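PDB 4WUT: ABC transporter substrate binding protein (Ribose) from Agrobacterium vitis, which probably binds sugars in the periplasm for uptake by an ABC transporter and is seen here with beta-D-fucopyranose and calcium bound. Local coordinates for residues T174-I177 with K178-K182. Sequence-based numbering, arbitrary orientation.
Sequences TDYI and KANSK. With CA (calcium ion), chain G.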
loop_
_atom_site.group_PDB
_atom_site.type_symbol
_atom_site.label_atom_id
_atom_site.label_comp_id
_atom_site.label_asym_id
_atom_site.label_seq_id
_atom_site.Cartn_x
_atom_site.Cartn_y
_atom_site.Cartn_z
ATOM N N THR A 174 -0.203 9.621 12.309
ATOM C CA THR A 174 0.556 10.439 13.214
ATOM C C THR A 174 -0.237 11.657 13.680
ATOM O O THR A 174 -0.227 11.990 14.852
ATOM C CB THR A 174 1.891 10.860 12.545
ATOM O OG1 THR A 174 2.634 9.678 12.208
ATOM C CG2 THR A 174 2.700 11.724 13.472
ATOM N N ASP A 175 -0.919 12.315 12.756
ATOM C CA ASP A 175 -1.671 13.515 13.100
ATOM C C ASP A 175 -2.815 13.176 14.042
ATOM O O ASP A 175 -3.142 13.956 14.957
ATOM C CB ASP A 175 -2.224 14.190 11.841
ATOM C CG ASP A 175 -1.135 14.804 10.969
ATOM O OD1 ASP A 175 0.030 14.869 11.404
ATOM O OD2 ASP A 175 -1.462 15.227 9.841
ATOM N N TYR A 176 -3.434 12.019 13.818
ATOM C CA TYR A 176 -4.564 11.600 14.672
ATOM C C TYR A 176 -4.080 11.289 16.076
ATOM O O TYR A 176 -4.699 11.682 17.050
ATOM C CB TYR A 176 -5.321 10.392 14.086
ATOM C CG TYR A 176 -6.616 10.079 14.828
ATOM C CD1 TYR A 176 -6.601 9.321 15.983
ATOM C CD2 TYR A 176 -7.830 10.546 14.359
ATOM C CE1 TYR A 176 -7.774 9.064 16.679
ATOM C CE2 TYR A 176 -8.991 10.306 15.035
ATOM C CZ TYR A 176 -8.960 9.550 16.179
ATOM O OH TYR A 176 -10.137 9.296 16.831
ATOM N N ILE A 177 -2.970 10.565 16.180
ATOM C CA ILE A 177 -2.372 10.295 17.487
ATOM C C ILE A 177 -2.080 11.594 18.248
ATOM O O ILE A 177 -2.407 11.716 19.419
ATOM C CB ILE A 177 -1.077 9.460 17.354
ATOM C CG1 ILE A 177 -1.391 8.037 16.840
ATOM C CG2 ILE A 177 -0.317 9.440 18.680
ATOM C CD1 ILE A 177 -2.156 7.149 17.790
ATOM N N LYS A 178 -1.460 12.559 17.576
ATOM C CA LYS A 178 -1.194 13.857 18.172
ATOM C C LYS A 178 -2.478 14.584 18.611
ATOM O O LYS A 178 -2.520 15.115 19.695
ATOM C CB LYS A 178 -0.362 14.744 17.243
ATOM C CG LYS A 178 -0.110 16.103 17.850
ATOM C CD LYS A 178 1.072 16.837 17.209
ATOM C CE LYS A 178 1.452 18.064 18.032
ATOM N NZ LYS A 178 2.727 18.697 17.569
ATOM N N ALA A 179 -3.516 14.591 17.786
ATOM C CA ALA A 179 -4.700 15.380 18.112
ATOM C C ALA A 179 -5.569 14.724 19.180
ATOM O O ALA A 179 -6.329 15.416 19.858
ATOM C CB ALA A 179 -5.522 15.629 16.864
ATOM N N ASN A 180 -5.453 13.408 19.333
ATOM C CA ASN A 180 -6.404 12.657 20.141
ATOM C C ASN A 180 -5.814 11.918 21.316
ATOM O O ASN A 180 -6.483 11.112 21.943
ATOM C CB ASN A 180 -7.223 11.715 19.259
ATOM C CG ASN A 180 -8.056 12.470 18.274
ATOM O OD1 ASN A 180 -9.082 13.050 18.646
ATOM N ND2 ASN A 180 -7.609 12.543 17.034
ATOM N N SER A 181 -4.576 12.254 21.655
ATOM C CA SER A 181 -3.901 11.613 22.768
ATOM C C SER A 181 -2.658 12.407 23.141
ATOM O O SER A 181 -2.332 13.424 22.497
ATOM C CB SER A 181 -3.503 10.178 22.418
ATOM O OG SER A 181 -2.350 10.168 21.593
ATOM N N LYS A 182 -1.991 11.962 24.197
ATOM C CA LYS A 182 -0.654 12.461 24.484
ATOM C C LYS A 182 0.374 11.319 24.352
ATOM O O LYS A 182 1.420 11.340 24.989
ATOM C CB LYS A 182 -0.569 13.168 25.842
ATOM C CG LYS A 182 -1.327 12.526 26.989
ATOM C CD LYS A 182 -0.976 13.209 28.310
ATOM C CE LYS A 182 -1.429 14.654 28.358
ATOM N NZ LYS A 182 -2.915 14.791 28.434
HETATM CA CA CA G . -2.039 15.838 21.860
HETATM O O HOH W 1 -2.793 17.919 20.867
HETATM O O HOH W 2 -0.545 17.612 22.079
HETATM O O HOH W 3 0.146 14.935 21.637
#
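N180 lays its side-chain amide over one face of the Y176 ring, where ND2 sits almost on the ring axis, 3.1 Å from the plane of the six carbons. Amide and ring planes lie 29° apart. ND2 is the closest atom of N180 to the ring, 3.3 Å from CE2 of Y176, while CB and CG stay 3.7 Å from CE1 and CZ respectively. The same nitrogen donates to the main-chain O of Y176 (3.0 Å, N-H...O angle 150°), so one amide group meets both ring and carbonyl of a single residue one turn back. With CG anti to the backbone N (chi1 -171°), the ring of Y176 stands beside its own carbonyl carbon, on the side from which N180 comes.

Near the C-terminal end of a helix, side chains can take over carbonyls that the regular bonding pattern serves poorly, as here. Regular bonds run from K178 N to T174 O and from A179 N to D175 O, whereas N180 N bonds only weakly, to Y176 O and to I177 O. S181 OG donates to I177 O at 2.7 Å, and also accepts from L183 N.

The same turn offers main-chain oxygens to calcium, K178 O at 2.3 Å and S181 O at 2.5 Å; three waters also bind the ion, apart from the sugar pocket. The turn leads from helix 164-180 into strand 184-190, the last element of the beta-alpha-beta unit begun by strand 153-158; I177 packs on I185 of that strand and on A141 and I145 of helix 133-148, and Y176 touches A141 and K142 of the same helix.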